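Side-chain contacts in SspB protein (Streptomyces clavuligerus, PDB 6JUF), which probably acts as a metal-dependent DNase within the SspABCD-SspE system, a phosphorothioation-sensing bacterial defence against phages: residues 29-34 with 89-94; 113-118 with 238-243; 33-38 with 335-340. All blocks are in the same frame, centred on the assembly; numbering follows the deposited sequence.

Interaction 1. Residues 29-34 with 89-94; sequences KAYMQV and WEARWL
Tyr-31 reaches out from helix 24-34 and lays its ring against the turn of helix 89-95 that carries Ala-91 and Arg-92. The backbones come nearest at Tyr-31 and Ala-91, whose CA atoms are 7.1 Å apart, and both residues direct their CB atoms toward the opposite helix. With CG anti to the backbone N (chi1 175°), the tyrosine ring projects straight across the gap. Beyond CB and CG, the CD1 corner is the first to meet the partner helix, resting on the methyl of Ala-91 at 3.8 Å from CD1 to CB. One atom further out, CE1 passes over the peptide that joins Ala-91 to Arg-92, with CE1 to Arg-92 N at 3.8 Å, and the carbonyl oxygen of Ala-91 sits over one face of the ring. CZ then comes within 4.0 Å of Arg-92 CA. At the tip, the hydroxyl lodges beside the foot of the arginine, with Tyr-31 OH 3.5 Å from Arg-92 CA and Tyr-31 OH 3.3 Å from Arg-92 CD. Arg-92 has a CB that leads away from the tyrosine helix, and a bend at chi2 (64°) brings its CD to the phenol oxygen before the chain runs on. The guanidinium ends up oblique to the tyrosine, its plane turned 59° from the ring. The polar ends are served from outside the pair: Tyr-31 OH hydrogen-bonds Asp-96, and Arg-92 NH2 forms a salt bridge with Asp-98, both just beyond the end of helix 89-95. What joins the two helices here is therefore van der Waals contact of a ring with a methyl, a peptide and aliphatic carbons, and the buried phenol oxygen finds its polar partner just past the arginine it touches.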
loop_
_atom_site.group_PDB
_atom_site.type_symbol
_atom_site.label_atom_id
_atom_site.label_comp_id
_atom_site.label_asym_id
_atom_site.label_seq_id
_atom_site.Cartn_x
_atom_site.Cartn_y
_atom_site.Cartn_z
ATOM N N LYS B 29 -4.166 12.019 -4.974
ATOM C CA LYS B 29 -5.102 13.192 -4.929
ATOM C C LYS B 29 -4.380 14.519 -5.095
ATOM O O LYS B 29 -4.961 15.407 -5.717
ATOM C CB LYS B 29 -5.887 13.228 -3.632
ATOM C CG LYS B 29 -6.857 12.077 -3.569
ATOM C CD LYS B 29 -7.825 12.137 -2.408
ATOM C CE LYS B 29 -7.179 11.784 -1.088
ATOM N NZ LYS B 29 -7.914 12.436 0.026
ATOM N N ALA B 30 -3.145 14.659 -4.587
ATOM C CA ALA B 30 -2.369 15.885 -4.851
ATOM C C ALA B 30 -2.176 16.090 -6.377
ATOM O O ALA B 30 -2.427 17.180 -6.898
ATOM C CB ALA B 30 -1.049 15.883 -4.079
ATOM N N TYR B 31 -1.774 15.030 -7.082
ATOM C CA TYR B 31 -1.569 15.105 -8.528
ATOM C C TYR B 31 -2.821 15.581 -9.241
ATOM O O TYR B 31 -2.802 16.463 -10.073
ATOM C CB TYR B 31 -1.082 13.769 -9.082
ATOM C CG TYR B 31 -0.988 13.834 -10.626
ATOM C CD1 TYR B 31 -0.039 14.570 -11.274
ATOM C CD2 TYR B 31 -1.942 13.140 -11.410
ATOM C CE1 TYR B 31 0.026 14.671 -12.658
ATOM C CE2 TYR B 31 -1.887 13.248 -12.838
ATOM C CZ TYR B 31 -0.895 13.984 -13.441
ATOM O OH TYR B 31 -0.845 14.035 -14.795
ATOM N N MET B 32 -3.926 14.948 -8.889
ATOM C CA MET B 32 -5.213 15.167 -9.593
ATOM C C MET B 32 -5.679 16.624 -9.402
ATOM O O MET B 32 -6.221 17.269 -10.295
ATOM C CB MET B 32 -6.310 14.193 -9.147
ATOM C CG MET B 32 -6.156 12.720 -9.543
ATOM S SD MET B 32 -5.730 12.495 -11.293
ATOM C CE MET B 32 -7.293 13.007 -12.042
ATOM N N GLN B 33 -5.462 17.134 -8.199
ATOM C CA GLN B 33 -5.831 18.530 -7.856
ATOM C C GLN B 33 -4.889 19.616 -8.411
ATOM O O GLN B 33 -5.365 20.587 -9.005
ATOM C CB GLN B 33 -5.884 18.683 -6.328
ATOM C CG GLN B 33 -7.066 18.059 -5.625
ATOM C CD GLN B 33 -8.241 18.997 -5.562
ATOM O OE1 GLN B 33 -8.220 19.961 -4.800
ATOM N NE2 GLN B 33 -9.248 18.746 -6.370
ATOM N N VAL B 34 -3.562 19.447 -8.270
ATOM C CA VAL B 34 -2.579 20.452 -8.703
ATOM C C VAL B 34 -2.546 20.581 -10.222
ATOM O O VAL B 34 -2.051 21.550 -10.727
ATOM C CB VAL B 34 -1.173 20.169 -8.098
ATOM C CG1 VAL B 34 -0.489 19.013 -8.802
ATOM C CG2 VAL B 34 -0.299 21.416 -8.147
ATOM N N TRP B 89 6.736 16.996 -14.877
ATOM C CA TRP B 89 6.545 16.041 -15.963
ATOM C C TRP B 89 6.670 14.644 -15.419
ATOM O O TRP B 89 5.977 13.738 -15.900
ATOM C CB TRP B 89 7.563 16.354 -17.054
ATOM C CG TRP B 89 7.501 15.355 -18.207
ATOM C CD1 TRP B 89 6.768 15.469 -19.385
ATOM C CD2 TRP B 89 8.195 14.056 -18.321
ATOM N NE1 TRP B 89 6.998 14.396 -20.213
ATOM C CE2 TRP B 89 7.806 13.489 -19.606
ATOM C CE3 TRP B 89 9.035 13.338 -17.484
ATOM C CZ2 TRP B 89 8.332 12.276 -20.078
ATOM C CZ3 TRP B 89 9.513 12.111 -17.918
ATOM C CH2 TRP B 89 9.180 11.594 -19.191
ATOM N N GLU B 90 7.539 14.425 -14.406
ATOM C CA GLU B 90 7.641 13.096 -13.835
ATOM C C GLU B 90 6.339 12.601 -13.208
ATOM O O GLU B 90 5.998 11.396 -13.258
ATOM C CB GLU B 90 8.841 12.993 -12.801
ATOM C CG GLU B 90 10.208 12.991 -13.461
ATOM C CD GLU B 90 10.683 14.328 -13.996
ATOM O OE1 GLU B 90 10.049 15.416 -13.670
ATOM O OE2 GLU B 90 11.680 14.320 -14.693
ATOM N N ALA B 91 5.596 13.501 -12.554
ATOM C CA ALA B 91 4.318 13.133 -11.984
ATOM C C ALA B 91 3.334 12.801 -13.127
ATOM O O ALA B 91 2.597 11.804 -13.022
ATOM C CB ALA B 91 3.740 14.261 -11.129
ATOM N N ARG B 92 3.339 13.557 -14.221
ATOM C CA ARG B 92 2.497 13.206 -15.377
ATOM C C ARG B 92 2.890 11.794 -15.892
ATOM O O ARG B 92 1.992 11.045 -16.258
ATOM C CB ARG B 92 2.679 14.236 -16.501
ATOM C CG ARG B 92 2.078 13.884 -17.850
ATOM C CD ARG B 92 0.558 13.786 -17.749
ATOM N NE ARG B 92 -0.107 13.398 -19.014
ATOM C CZ ARG B 92 -0.323 12.141 -19.402
ATOM N NH1 ARG B 92 0.150 11.087 -18.701
ATOM N NH2 ARG B 92 -0.969 11.918 -20.556
ATOM N N TRP B 93 4.172 11.476 -15.959
ATOM C CA TRP B 93 4.611 10.199 -16.490
ATOM C C TRP B 93 4.194 9.064 -15.555
ATOM O O TRP B 93 3.818 8.000 -16.013
ATOM C CB TRP B 93 6.115 10.265 -16.731
ATOM C CG TRP B 93 6.699 8.932 -17.104
ATOM C CD1 TRP B 93 6.876 8.390 -18.371
ATOM C CD2 TRP B 93 7.251 7.949 -16.170
ATOM N NE1 TRP B 93 7.430 7.138 -18.277
ATOM C CE2 TRP B 93 7.690 6.826 -16.964
ATOM C CE3 TRP B 93 7.400 7.903 -14.769
ATOM C CZ2 TRP B 93 8.273 5.681 -16.384
ATOM C CZ3 TRP B 93 8.025 6.770 -14.223
ATOM C CH2 TRP B 93 8.413 5.672 -15.036
ATOM N N LEU B 94 4.316 9.243 -14.223
ATOM C CA LEU B 94 4.114 8.150 -13.285
ATOM C C LEU B 94 2.685 7.972 -12.806
ATOM O O LEU B 94 2.131 6.841 -12.763
ATOM C CB LEU B 94 5.019 8.379 -12.037
ATOM C CG LEU B 94 4.808 7.303 -10.932
ATOM C CD1 LEU B 94 5.261 5.898 -11.392
ATOM C CD2 LEU B 94 5.524 7.731 -9.654
#

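Interaction 2. Residues 113-118 with 238-243; sequences LHWWLL and CLDYAA
A single straight hydrogen bond ties Trp-115 of helix 107-118 to Asp-240 of helix 231-243, and it is the tight point of this contact. The indole N-H points at OD2, with Trp-115 NE1 to Asp-240 OD2 at 2.8 Å and an N-H...O angle of 165°. Trp-115 has CG anti to its backbone N (chi1 178°), which carries the indole far enough to span the 9.9 Å between the CA atoms of Trp-115 and Asp-240, the nearest pair of segments 113-118 and 238-243. The acceptor lies at the ring edge, near the indole plane, and is met on its anti side; the carboxylate itself is turned 66° from the ring. Its other oxygen, OD1, forms a salt bridge with Arg-121, so each oxygen of the buried carboxylate has a partner, which would probably favour the ionised form.

Between the two segments the benzene end of the indole is fitted more loosely. Trp-115 CH2 merely approaches CB of Tyr-241, at 4.1 Å, with the two side chains crossing at about a right angle; the tyrosine hydroxyl is engaged by Glu-260. Even this slacker half is buried and does not face solvent. Pro-264 and Ala-267 of helix 264-268 pack on Trp-115, and the Tyr-236 ring meets it too, while Phe-307 of helix 306-317 touches Asp-240, placing the bond within a cluster of helices near the middle of the chain.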
loop_
_atom_site.group_PDB
_atom_site.type_symbol
_atom_site.label_atom_id
_atom_site.label_comp_id
_atom_site.label_asym_id
_atom_site.label_seq_id
_atom_site.Cartn_x
_atom_site.Cartn_y
_atom_site.Cartn_z
ATOM N N LEU B 113 10.305 6.049 -6.455
ATOM C CA LEU B 113 9.913 7.187 -5.600
ATOM C C LEU B 113 10.941 7.442 -4.506
ATOM O O LEU B 113 11.271 8.583 -4.211
ATOM C CB LEU B 113 8.499 6.997 -5.020
ATOM C CG LEU B 113 7.377 7.299 -6.066
ATOM C CD1 LEU B 113 6.073 6.675 -5.557
ATOM C CD2 LEU B 113 7.240 8.791 -6.326
ATOM N N HIS B 114 11.468 6.348 -3.911
ATOM C CA HIS B 114 12.516 6.445 -2.899
ATOM C C HIS B 114 13.758 7.127 -3.471
ATOM O O HIS B 114 14.324 8.054 -2.878
ATOM C CB HIS B 114 12.819 5.034 -2.344
ATOM C CG HIS B 114 13.967 5.016 -1.411
ATOM N ND1 HIS B 114 15.187 4.439 -1.704
ATOM C CD2 HIS B 114 14.072 5.534 -0.134
ATOM C CE1 HIS B 114 16.001 4.600 -0.619
ATOM N NE2 HIS B 114 15.323 5.298 0.306
ATOM N N TRP B 115 14.130 6.729 -4.694
ATOM C CA TRP B 115 15.243 7.363 -5.389
ATOM C C TRP B 115 14.967 8.868 -5.585
ATOM O O TRP B 115 15.827 9.721 -5.323
ATOM C CB TRP B 115 15.437 6.651 -6.740
ATOM C CG TRP B 115 16.563 7.289 -7.556
ATOM C CD1 TRP B 115 16.437 8.101 -8.700
ATOM C CD2 TRP B 115 18.016 7.243 -7.263
ATOM N NE1 TRP B 115 17.656 8.502 -9.147
ATOM C CE2 TRP B 115 18.669 7.998 -8.335
ATOM C CE3 TRP B 115 18.807 6.590 -6.295
ATOM C CZ2 TRP B 115 20.042 8.197 -8.363
ATOM C CZ3 TRP B 115 20.189 6.806 -6.357
ATOM C CH2 TRP B 115 20.775 7.608 -7.374
ATOM N N TRP B 116 13.712 9.199 -5.975
ATOM C CA TRP B 116 13.385 10.611 -6.190
ATOM C C TRP B 116 13.396 11.430 -4.934
ATOM O O TRP B 116 13.837 12.570 -4.943
ATOM C CB TRP B 116 12.051 10.784 -6.884
ATOM C CG TRP B 116 12.099 10.345 -8.341
ATOM C CD1 TRP B 116 13.246 10.035 -9.129
ATOM C CD2 TRP B 116 10.953 10.175 -9.244
ATOM N NE1 TRP B 116 12.863 9.677 -10.412
ATOM C CE2 TRP B 116 11.504 9.720 -10.545
ATOM C CE3 TRP B 116 9.576 10.291 -9.105
ATOM C CZ2 TRP B 116 10.666 9.455 -11.653
ATOM C CZ3 TRP B 116 8.761 10.042 -10.210
ATOM C CH2 TRP B 116 9.283 9.588 -11.459
ATOM N N LEU B 117 13.033 10.790 -3.808
ATOM C CA LEU B 117 13.007 11.493 -2.518
ATOM C C LEU B 117 14.463 11.918 -2.132
ATOM O O LEU B 117 14.687 12.993 -1.630
ATOM C CB LEU B 117 12.419 10.600 -1.418
ATOM C CG LEU B 117 12.375 11.192 0.003
ATOM C CD1 LEU B 117 11.562 12.536 0.082
ATOM C CD2 LEU B 117 11.809 10.193 0.988
ATOM N N LEU B 118 15.404 11.032 -2.410
ATOM C CA LEU B 118 16.822 11.231 -2.041
ATOM C C LEU B 118 17.556 12.094 -3.072
ATOM O O LEU B 118 18.625 12.632 -2.831
ATOM C CB LEU B 118 17.511 9.873 -1.868
ATOM C CG LEU B 118 17.078 9.004 -0.701
ATOM C CD1 LEU B 118 17.726 7.643 -0.835
ATOM C CD2 LEU B 118 17.406 9.665 0.646
ATOM N N CYS B 238 21.596 4.522 -11.811
ATOM C CA CYS B 238 23.019 4.704 -12.115
ATOM C C CYS B 238 23.287 5.825 -13.140
ATOM O O CYS B 238 24.138 6.682 -12.958
ATOM C CB CYS B 238 23.636 3.373 -12.576
ATOM S SG CYS B 238 23.739 2.116 -11.290
ATOM N N LEU B 239 22.499 5.786 -14.223
ATOM C CA LEU B 239 22.623 6.783 -15.294
ATOM C C LEU B 239 22.157 8.161 -14.853
ATOM O O LEU B 239 22.800 9.180 -15.177
ATOM C CB LEU B 239 21.870 6.295 -16.523
ATOM C CG LEU B 239 22.513 5.130 -17.278
ATOM C CD1 LEU B 239 21.409 4.414 -18.116
ATOM C CD2 LEU B 239 23.699 5.545 -18.146
ATOM N N ASP B 240 21.060 8.176 -14.054
ATOM C CA ASP B 240 20.556 9.444 -13.525
ATOM C C ASP B 240 21.608 10.074 -12.591
ATOM O O ASP B 240 21.831 11.280 -12.602
ATOM C CB ASP B 240 19.268 9.166 -12.780
ATOM C CG ASP B 240 18.548 10.422 -12.308
ATOM O OD1 ASP B 240 18.335 11.345 -13.117
ATOM O OD2 ASP B 240 18.198 10.461 -11.104
ATOM N N TYR B 241 22.270 9.191 -11.793
ATOM C CA TYR B 241 23.337 9.659 -10.898
ATOM C C TYR B 241 24.481 10.297 -11.706
ATOM O O TYR B 241 24.948 11.399 -11.410
ATOM C CB TYR B 241 23.835 8.530 -9.989
ATOM C CG TYR B 241 24.838 9.041 -8.997
ATOM C CD1 TYR B 241 24.389 9.720 -7.824
ATOM C CD2 TYR B 241 26.206 8.920 -9.206
ATOM C CE1 TYR B 241 25.337 10.218 -6.933
ATOM C CE2 TYR B 241 27.134 9.445 -8.317
ATOM C CZ TYR B 241 26.682 10.082 -7.180
ATOM O OH TYR B 241 27.562 10.612 -6.295
ATOM N N ALA B 242 24.931 9.586 -12.750
ATOM C CA ALA B 242 25.973 10.092 -13.618
ATOM C C ALA B 242 25.603 11.448 -14.229
ATOM O O ALA B 242 26.434 12.345 -14.358
ATOM C CB ALA B 242 26.285 9.055 -14.688
ATOM N N ALA B 243 24.326 11.568 -14.613
ATOM C CA ALA B 243 23.770 12.766 -15.228
ATOM C C ALA B 243 23.855 14.042 -14.367
ATOM O O ALA B 243 23.755 15.122 -14.883
ATOM C CB ALA B 243 22.344 12.518 -15.679
#

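Interaction 3. Residues 33-38 with 335-340; sequences QVQSNP and RRYPKL
The phenol ring of Tyr-337 presents its hydroxyl edge to Gln-35, while one of its faces is covered by the preceding residue, Arg-336, whose CG stands 3.7 Å above the ring plane and toward the rim. At the edge, near the plane of the ring, lies the backbone carbonyl of Gln-35. Two further flat groups reach the hydroxyl only through a shared water: the side-chain amide of Gln-35, inclined 31° to the ring, and the guanidinium of Arg-336, which meets that water in plane at its own edge.

The central bond runs from Tyr-337 OH, the donor, to Gln-35 O at 2.7 Å. The donor approaches in the carbonyl plane, on a lone pair, with a C=O...O angle of 126°. Tyr-337 is the first residue to leave helical geometry after helix 330-336, and its CG stands anti to the carbonyl carbon (chi1 -57°), an orientation that sends the ring toward the 33-38 segment.

The same hydroxyl also accepts a hydrogen bond from the water, 2.8 Å from Tyr-337 OH to the water oxygen. That water in turn takes weak bonds from Gln-35 NE2, at 3.2 Å, and from Arg-336 NH1, at 3.3 Å, and so links both segments a second time. The nearest side-chain approach is Gln-35 CG to Tyr-337 OH at 3.9 Å, so the contact rests mainly on the polar bonds. Both residues are partly exposed and also touch a crystal neighbour, so the detail of this surface network may owe something to the lattice.

Trp-333 of helix 330-336 meets the Tyr-337 ring and touches Gln-35. On the hairpin of strands 70-74 and 83-87, Val-34 packs against Thr-70 and Ser-85, Pro-38 against Leu-84 and Tyr-337 against Pro-87, so both segments border the same small sheet.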
loop_
_atom_site.group_PDB
_atom_site.type_symbol
_atom_site.label_atom_id
_atom_site.label_comp_id
_atom_site.label_asym_id
_atom_site.label_seq_id
_atom_site.Cartn_x
_atom_site.Cartn_y
_atom_site.Cartn_z
ATOM N N GLN B 33 -5.462 17.134 -8.199
ATOM C CA GLN B 33 -5.831 18.530 -7.856
ATOM C C GLN B 33 -4.889 19.616 -8.411
ATOM O O GLN B 33 -5.365 20.587 -9.005
ATOM C CB GLN B 33 -5.884 18.683 -6.328
ATOM C CG GLN B 33 -7.066 18.059 -5.625
ATOM C CD GLN B 33 -8.241 18.997 -5.562
ATOM O OE1 GLN B 33 -8.220 19.961 -4.800
ATOM N NE2 GLN B 33 -9.248 18.746 -6.370
ATOM N N VAL B 34 -3.562 19.447 -8.270
ATOM C CA VAL B 34 -2.579 20.452 -8.703
ATOM C C VAL B 34 -2.546 20.581 -10.222
ATOM O O VAL B 34 -2.051 21.550 -10.727
ATOM C CB VAL B 34 -1.173 20.169 -8.098
ATOM C CG1 VAL B 34 -0.489 19.013 -8.802
ATOM C CG2 VAL B 34 -0.299 21.416 -8.147
ATOM N N GLN B 35 -2.999 19.530 -10.938
ATOM C CA GLN B 35 -2.958 19.540 -12.417
ATOM C C GLN B 35 -3.725 20.783 -12.973
ATOM O O GLN B 35 -3.273 21.457 -13.908
ATOM C CB GLN B 35 -3.553 18.252 -12.937
ATOM C CG GLN B 35 -2.632 17.519 -13.878
ATOM C CD GLN B 35 -3.356 16.446 -14.684
ATOM O OE1 GLN B 35 -4.252 15.780 -14.166
ATOM N NE2 GLN B 35 -2.944 16.255 -15.950
ATOM N N SER B 36 -4.821 21.100 -12.289
ATOM C CA SER B 36 -5.618 22.277 -12.699
ATOM C C SER B 36 -5.620 23.448 -11.746
ATOM O O SER B 36 -5.984 24.522 -12.139
ATOM C CB SER B 36 -7.041 21.963 -13.053
ATOM O OG SER B 36 -7.656 21.387 -11.960
ATOM N N ASN B 37 -5.201 23.235 -10.488
ATOM C CA ASN B 37 -5.290 24.289 -9.467
ATOM C C ASN B 37 -3.961 24.528 -8.743
ATOM O O ASN B 37 -3.614 23.725 -7.823
ATOM C CB ASN B 37 -6.317 23.880 -8.431
ATOM C CG ASN B 37 -6.642 25.008 -7.432
ATOM O OD1 ASN B 37 -7.417 24.785 -6.506
ATOM N ND2 ASN B 37 -6.096 26.193 -7.614
ATOM N N PRO B 38 -3.197 25.565 -9.127
ATOM C CA PRO B 38 -1.898 25.864 -8.476
ATOM C C PRO B 38 -2.071 26.254 -7.007
ATOM O O PRO B 38 -1.131 26.190 -6.204
ATOM C CB PRO B 38 -1.329 27.029 -9.287
ATOM C CG PRO B 38 -2.323 27.392 -10.311
ATOM C CD PRO B 38 -3.515 26.496 -10.246
ATOM N N ARG B 335 5.556 24.140 -21.580
ATOM C CA ARG B 335 4.752 25.228 -22.153
ATOM C C ARG B 335 3.446 25.337 -21.380
ATOM O O ARG B 335 2.941 26.438 -21.101
ATOM C CB ARG B 335 4.475 24.934 -23.629
ATOM C CG ARG B 335 5.659 25.264 -24.541
ATOM C CD ARG B 335 5.240 25.420 -25.995
ATOM N NE ARG B 335 4.729 24.154 -26.497
ATOM C CZ ARG B 335 5.480 23.202 -27.044
ATOM N NH1 ARG B 335 6.795 23.361 -27.208
ATOM N NH2 ARG B 335 4.903 22.096 -27.449
ATOM N N ARG B 336 2.874 24.191 -20.998
ATOM C CA ARG B 336 1.707 24.200 -20.130
ATOM C C ARG B 336 1.990 24.734 -18.714
ATOM O O ARG B 336 1.181 25.548 -18.219
ATOM C CB ARG B 336 1.014 22.844 -20.058
ATOM C CG ARG B 336 -0.368 22.825 -19.443
ATOM C CD ARG B 336 -1.134 21.478 -19.714
ATOM N NE ARG B 336 -0.608 20.820 -20.932
ATOM C CZ ARG B 336 -0.645 19.514 -21.230
ATOM N NH1 ARG B 336 -1.275 18.635 -20.440
ATOM N NH2 ARG B 336 -0.073 19.084 -22.355
ATOM N N TYR B 337 3.139 24.380 -18.133
ATOM C CA TYR B 337 3.528 24.851 -16.804
ATOM C C TYR B 337 4.855 25.568 -16.772
ATOM O O TYR B 337 5.830 25.015 -16.337
ATOM C CB TYR B 337 3.589 23.628 -15.856
ATOM C CG TYR B 337 2.313 22.874 -15.783
ATOM C CD1 TYR B 337 1.289 23.298 -14.953
ATOM C CD2 TYR B 337 2.106 21.716 -16.560
ATOM C CE1 TYR B 337 0.101 22.597 -14.838
ATOM C CE2 TYR B 337 0.926 21.005 -16.464
ATOM C CZ TYR B 337 -0.088 21.447 -15.610
ATOM O OH TYR B 337 -1.276 20.754 -15.503
ATOM N N PRO B 338 4.881 26.853 -17.227
ATOM C CA PRO B 338 6.175 27.534 -17.377
ATOM C C PRO B 338 6.873 27.819 -16.050
ATOM O O PRO B 338 8.073 28.041 -15.994
ATOM C CB PRO B 338 5.807 28.820 -18.092
ATOM C CG PRO B 338 4.373 29.019 -17.854
ATOM C CD PRO B 338 3.745 27.637 -17.769
ATOM N N LYS B 339 6.063 27.750 -14.986
ATOM C CA LYS B 339 6.621 27.938 -13.597
ATOM C C LYS B 339 7.574 26.859 -13.081
ATOM O O LYS B 339 8.475 27.157 -12.283
ATOM C CB LYS B 339 5.587 28.308 -12.562
ATOM C CG LYS B 339 5.331 29.821 -12.558
ATOM C CD LYS B 339 3.900 30.189 -12.559
ATOM C CE LYS B 339 3.792 31.646 -13.053
ATOM N NZ LYS B 339 4.651 32.618 -12.319
ATOM N N LEU B 340 7.443 25.644 -13.650
ATOM C CA LEU B 340 8.484 24.579 -13.407
ATOM C C LEU B 340 9.925 25.047 -13.726
ATOM O O LEU B 340 10.771 24.936 -12.877
ATOM C CB LEU B 340 8.184 23.289 -14.209
ATOM C CG LEU B 340 6.808 22.654 -13.926
ATOM C CD1 LEU B 340 6.489 21.496 -14.833
ATOM C CD2 LEU B 340 6.821 22.152 -12.484
HETATM O O HOH W 1 -2.409 19.035 -17.346
#

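Interactions 1 and 3 both start from helix 24-34 and share Gln-33 and Val-34, with centres about 10 Å apart. Interaction 1 is buried and made by apolar and backbone contact, whereas interaction 3, at the surface, relies on a hydroxyl-to-carbonyl bond and a bridging water. Interaction 2, deepest in the chain, is again buried but joins a carboxylate, probably ionised, to an indole N-H. It touches interaction 1 directly: Glu-90, Trp-93 and Leu-94 pack on Trp-116, and Leu-94 also on Leu-113, so consecutive helices 89-95 and 107-118 join the two. Interaction 3 lies apart from interaction 2, about 12 Å away between nearest atoms.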